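Local coordinates for protein YiiM (Escherichia coli, PDB 1O65) that is of uncharacterised function but carries a MOSC domain, and probably binds molybdenum and probably acts as an oxidoreductase on nitrogenous compounds, at residues Glu107-Trp118 with Leu172-Val183. Sequence-based numbering, arbitrary orientation.
Sequences ESNVYMGDIFRW and LELVSRVSDVTV
R177 is shared between a carboxylate and an aromatic ring. It grips D114 side-on with two nitrogens: NE donates to OD1 at 2.9 Å, and NH2 to OD2 by a more bent bond. Y111 lies over one guanidinium face, the two planes 25° apart, with its CD1 3.2 Å from R177 CZ. R177 CD makes a CH-pi contact on the same ring. T182 CG2 covers the opposite face, 3.5 Å from the centroid of the Y111 ring. T182 also N-caps helix 183-191 through a bond from E185 N to OG1. D114 OD2 accepts a second bond, from Y111 N across its carboxylate plane. With an alanine in place of R177, the D114 carboxylate would probably lose its charge partner and one face of the Y111 ring its cover.

G113 sits in the Y111-D114 type II turn with positive phi, close against V178. M112 O takes a 2.7 Å bond from S179 OG, which in turn accepts from V181 N in an ST turn. Y111 and T182 form a separate single bridge, flanked by bonds from V183 N to V110 O and M112 N to V181 O.

Strands 115-118 and 172-176 pair antiparallel within the MOSC domain, and the second runs on to helix 183-191, at the start of the three-helix region. I115 O accepts from V175 N and S176 N, a classic beta bulge. L174 CD1 sits over F116, 4.0 Å from its ring centroid, and L172 CD2 packs on W118. R117, bent at chi3 (59°), sets NH2 on E173 OE1 at 3.0 Å. Apolar packing dominates the F116 face, the R117-E173 salt bridge shares the other with I115, and the D114-R177 pair and Y111 ring hold the loops where strand pairing stops.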
loop_
_atom_site.group_PDB
_atom_site.type_symbol
_atom_site.label_atom_id
_atom_site.label_comp_id
_atom_site.label_asym_id
_atom_site.label_seq_id
_atom_site.Cartn_x
_atom_site.Cartn_y
_atom_site.Cartn_z
ATOM N N GLU A 107 -3.960 -7.770 -1.708
ATOM C CA GLU A 107 -3.141 -7.548 -2.886
ATOM C C GLU A 107 -3.711 -8.251 -4.116
ATOM O O GLU A 107 -3.493 -7.780 -5.251
ATOM C CB GLU A 107 -1.697 -8.053 -2.658
ATOM C CG GLU A 107 -0.984 -7.230 -1.580
ATOM C CD GLU A 107 -1.340 -7.641 -0.171
ATOM O OE1 GLU A 107 -2.003 -8.708 0.061
ATOM O OE2 GLU A 107 -0.994 -6.886 0.753
ATOM N N SER A 108 -4.382 -9.400 -3.931
ATOM C CA SER A 108 -4.940 -10.110 -5.063
ATOM C C SER A 108 -6.264 -9.577 -5.557
ATOM O O SER A 108 -6.655 -10.032 -6.646
ATOM C CB SER A 108 -5.013 -11.627 -4.826
ATOM O OG SER A 108 -5.542 -11.935 -3.549
ATOM N N ASN A 109 -7.000 -8.726 -4.866
ATOM C CA ASN A 109 -8.236 -8.217 -5.475
ATOM C C ASN A 109 -8.211 -6.683 -5.548
ATOM O O ASN A 109 -9.249 -6.047 -5.768
ATOM C CB ASN A 109 -9.494 -8.746 -4.814
ATOM C CG ASN A 109 -9.730 -8.221 -3.435
ATOM O OD1 ASN A 109 -8.748 -7.831 -2.786
ATOM N ND2 ASN A 109 -10.973 -8.174 -2.946
ATOM N N VAL A 110 -7.072 -6.078 -5.228
ATOM C CA VAL A 110 -6.931 -4.625 -5.381
ATOM C C VAL A 110 -6.030 -4.390 -6.600
ATOM O O VAL A 110 -4.956 -4.988 -6.689
ATOM C CB VAL A 110 -6.408 -3.952 -4.117
ATOM C CG1 VAL A 110 -5.978 -2.508 -4.330
ATOM C CG2 VAL A 110 -7.524 -3.956 -3.061
ATOM N N TYR A 111 -6.497 -3.610 -7.566
ATOM C CA TYR A 111 -5.709 -3.377 -8.770
ATOM C C TYR A 111 -5.017 -2.017 -8.784
ATOM O O TYR A 111 -5.519 -1.019 -8.245
ATOM C CB TYR A 111 -6.619 -3.510 -10.001
ATOM C CG TYR A 111 -7.040 -4.939 -10.316
ATOM C CD1 TYR A 111 -7.902 -5.613 -9.458
ATOM C CD2 TYR A 111 -6.575 -5.616 -11.438
ATOM C CE1 TYR A 111 -8.307 -6.897 -9.706
ATOM C CE2 TYR A 111 -6.982 -6.923 -11.688
ATOM C CZ TYR A 111 -7.843 -7.556 -10.815
ATOM O OH TYR A 111 -8.249 -8.853 -11.021
ATOM N N MET A 112 -3.866 -1.966 -9.457
ATOM C CA MET A 112 -3.119 -0.707 -9.608
ATOM C C MET A 112 -4.010 0.284 -10.347
ATOM O O MET A 112 -4.605 -0.118 -11.342
ATOM C CB MET A 112 -1.882 -0.952 -10.467
ATOM C CG MET A 112 -0.907 -1.959 -9.860
ATOM S SD MET A 112 -0.196 -1.388 -8.300
ATOM C CE MET A 112 0.679 0.048 -8.873
ATOM N N GLY A 113 -4.108 1.515 -9.894
ATOM C CA GLY A 113 -4.939 2.522 -10.519
ATOM C C GLY A 113 -6.363 2.494 -9.960
ATOM O O GLY A 113 -7.166 3.328 -10.390
ATOM N N ASP A 114 -6.699 1.569 -9.081
ATOM C CA ASP A 114 -8.090 1.548 -8.595
ATOM C C ASP A 114 -8.388 2.909 -7.970
ATOM O O ASP A 114 -7.541 3.488 -7.285
ATOM C CB ASP A 114 -8.432 0.430 -7.641
ATOM C CG ASP A 114 -8.730 -0.924 -8.234
ATOM O OD1 ASP A 114 -9.052 -1.104 -9.433
ATOM O OD2 ASP A 114 -8.653 -1.903 -7.435
ATOM N N ILE A 115 -9.563 3.424 -8.302
ATOM C CA ILE A 115 -9.982 4.709 -7.764
ATOM C C ILE A 115 -11.199 4.443 -6.866
ATOM O O ILE A 115 -12.182 3.846 -7.304
ATOM C CB ILE A 115 -10.333 5.741 -8.821
ATOM C CG1 ILE A 115 -9.107 6.084 -9.680
ATOM C CG2 ILE A 115 -10.911 7.021 -8.192
ATOM C CD1 ILE A 115 -9.471 6.786 -10.977
ATOM N N PHE A 116 -11.069 4.879 -5.624
ATOM C CA PHE A 116 -12.107 4.713 -4.638
ATOM C C PHE A 116 -12.644 6.092 -4.200
ATOM O O PHE A 116 -11.884 7.050 -4.089
ATOM C CB PHE A 116 -11.617 3.977 -3.404
ATOM C CG PHE A 116 -11.241 2.545 -3.484
ATOM C CD1 PHE A 116 -9.998 2.186 -4.016
ATOM C CD2 PHE A 116 -12.056 1.534 -3.019
ATOM C CE1 PHE A 116 -9.600 0.862 -4.064
ATOM C CE2 PHE A 116 -11.680 0.193 -3.061
ATOM C CZ PHE A 116 -10.454 -0.142 -3.592
ATOM N N ARG A 117 -13.955 6.151 -4.024
ATOM C CA ARG A 117 -14.604 7.324 -3.477
ATOM C C ARG A 117 -14.655 7.053 -1.948
ATOM O O ARG A 117 -14.943 5.901 -1.606
ATOM C CB ARG A 117 -16.019 7.588 -3.980
ATOM C CG ARG A 117 -16.644 8.824 -3.320
ATOM C CD ARG A 117 -17.960 9.231 -3.966
ATOM N NE ARG A 117 -18.942 8.162 -3.906
ATOM C CZ ARG A 117 -19.950 7.982 -4.753
ATOM N NH1 ARG A 117 -20.143 8.807 -5.766
ATOM N NH2 ARG A 117 -20.770 6.938 -4.582
ATOM N N TRP A 118 -14.261 8.032 -1.172
ATOM C CA TRP A 118 -14.233 7.963 0.277
ATOM C C TRP A 118 -14.748 9.295 0.842
ATOM O O TRP A 118 -14.047 10.306 0.839
ATOM C CB TRP A 118 -12.821 7.666 0.810
ATOM C CG TRP A 118 -12.746 7.436 2.291
ATOM C CD1 TRP A 118 -13.739 6.929 3.094
ATOM C CD2 TRP A 118 -11.616 7.632 3.156
ATOM N NE1 TRP A 118 -13.311 6.824 4.387
ATOM C CE2 TRP A 118 -12.016 7.275 4.457
ATOM C CE3 TRP A 118 -10.321 8.115 2.960
ATOM C CZ2 TRP A 118 -11.161 7.362 5.564
ATOM C CZ3 TRP A 118 -9.477 8.214 4.059
ATOM C CH2 TRP A 118 -9.887 7.822 5.335
ATOM N N LEU A 172 -14.954 2.820 2.008
ATOM C CA LEU A 172 -14.254 2.959 0.730
ATOM C C LEU A 172 -15.166 2.369 -0.358
ATOM O O LEU A 172 -15.677 1.266 -0.186
ATOM C CB LEU A 172 -12.937 2.180 0.684
ATOM C CG LEU A 172 -11.940 2.473 1.797
ATOM C CD1 LEU A 172 -10.694 1.610 1.624
ATOM C CD2 LEU A 172 -11.581 3.960 1.812
ATOM N N GLU A 173 -15.397 3.122 -1.415
ATOM C CA GLU A 173 -16.262 2.637 -2.495
ATOM C C GLU A 173 -15.476 2.592 -3.804
ATOM O O GLU A 173 -15.062 3.627 -4.343
ATOM C CB GLU A 173 -17.479 3.534 -2.674
ATOM C CG GLU A 173 -18.204 3.976 -1.411
ATOM C CD GLU A 173 -19.046 5.218 -1.626
ATOM O OE1 GLU A 173 -20.103 5.103 -2.271
ATOM O OE2 GLU A 173 -18.663 6.331 -1.207
ATOM N N LEU A 174 -15.326 1.389 -4.347
ATOM C CA LEU A 174 -14.594 1.273 -5.609
ATOM C C LEU A 174 -15.435 1.877 -6.721
ATOM O O LEU A 174 -16.564 1.445 -6.944
ATOM C CB LEU A 174 -14.226 -0.193 -5.860
ATOM C CG LEU A 174 -13.565 -0.441 -7.231
ATOM C CD1 LEU A 174 -12.092 -0.062 -7.170
ATOM C CD2 LEU A 174 -13.789 -1.876 -7.689
ATOM N N VAL A 175 -14.880 2.811 -7.483
ATOM C CA VAL A 175 -15.643 3.462 -8.553
ATOM C C VAL A 175 -15.058 3.231 -9.914
ATOM O O VAL A 175 -15.813 3.172 -10.900
ATOM C CB VAL A 175 -15.879 4.955 -8.254
ATOM C CG1 VAL A 175 -14.611 5.673 -7.794
ATOM C CG2 VAL A 175 -16.397 5.654 -9.501
ATOM N N SER A 176 -13.724 3.142 -10.042
ATOM C CA SER A 176 -13.140 2.844 -11.347
ATOM C C SER A 176 -12.025 1.796 -11.260
ATOM O O SER A 176 -11.170 1.818 -10.373
ATOM C CB SER A 176 -12.612 4.097 -12.039
ATOM O OG SER A 176 -13.643 5.057 -12.282
ATOM N N ARG A 177 -12.080 0.823 -12.169
ATOM C CA ARG A 177 -11.064 -0.199 -12.322
ATOM C C ARG A 177 -10.390 0.107 -13.666
ATOM O O ARG A 177 -11.065 -0.086 -14.667
ATOM C CB ARG A 177 -11.537 -1.639 -12.314
ATOM C CG ARG A 177 -10.343 -2.575 -12.663
ATOM C CD ARG A 177 -10.319 -3.762 -11.738
ATOM N NE ARG A 177 -10.402 -3.468 -10.338
ATOM C CZ ARG A 177 -10.831 -4.321 -9.414
ATOM N NH1 ARG A 177 -11.205 -5.517 -9.828
ATOM N NH2 ARG A 177 -10.866 -3.995 -8.132
ATOM N N VAL A 178 -9.128 0.578 -13.653
ATOM C CA VAL A 178 -8.601 1.052 -14.950
ATOM C C VAL A 178 -7.299 0.429 -15.382
ATOM O O VAL A 178 -6.570 1.004 -16.205
ATOM C CB VAL A 178 -8.498 2.588 -14.946
ATOM C CG1 VAL A 178 -9.894 3.237 -14.946
ATOM C CG2 VAL A 178 -7.703 3.085 -13.757
ATOM N N SER A 179 -6.960 -0.718 -14.813
ATOM C CA SER A 179 -5.792 -1.482 -15.204
ATOM C C SER A 179 -6.100 -2.967 -14.961
ATOM O O SER A 179 -7.053 -3.289 -14.270
ATOM C CB SER A 179 -4.568 -1.081 -14.393
ATOM O OG SER A 179 -4.307 -1.963 -13.314
ATOM N N ASP A 180 -5.275 -3.862 -15.479
ATOM C CA ASP A 180 -5.452 -5.282 -15.214
ATOM C C ASP A 180 -4.226 -5.806 -14.478
ATOM O O ASP A 180 -3.824 -6.948 -14.642
ATOM C CB ASP A 180 -5.752 -6.125 -16.446
ATOM C CG ASP A 180 -4.547 -6.178 -17.354
ATOM O OD1 ASP A 180 -3.693 -5.273 -17.182
ATOM O OD2 ASP A 180 -4.475 -7.128 -18.177
ATOM N N VAL A 181 -3.554 -4.909 -13.733
ATOM C CA VAL A 181 -2.435 -5.406 -12.928
ATOM C C VAL A 181 -2.785 -5.208 -11.464
ATOM O O VAL A 181 -2.990 -4.091 -11.010
ATOM C CB VAL A 181 -1.046 -4.946 -13.309
ATOM C CG1 VAL A 181 -0.989 -3.602 -13.984
ATOM C CG2 VAL A 181 -0.075 -4.976 -12.106
ATOM N N THR A 182 -2.894 -6.301 -10.736
ATOM C CA THR A 182 -3.188 -6.282 -9.315
ATOM C C THR A 182 -1.919 -5.851 -8.556
ATOM O O THR A 182 -0.806 -5.984 -9.070
ATOM C CB THR A 182 -3.540 -7.687 -8.793
ATOM O OG1 THR A 182 -2.411 -8.555 -8.979
ATOM C CG2 THR A 182 -4.728 -8.299 -9.546
ATOM N N VAL A 183 -2.116 -5.473 -7.315
ATOM C CA VAL A 183 -1.059 -5.141 -6.379
ATOM C C VAL A 183 -0.126 -6.334 -6.221
ATOM O O VAL A 183 1.106 -6.233 -6.241
ATOM C CB VAL A 183 -1.664 -4.705 -5.021
ATOM C CG1 VAL A 183 -0.601 -4.500 -3.968
ATOM C CG2 VAL A 183 -2.421 -3.370 -5.221
HETATM O O HOH W 1 -7.750 -0.377 -11.569
#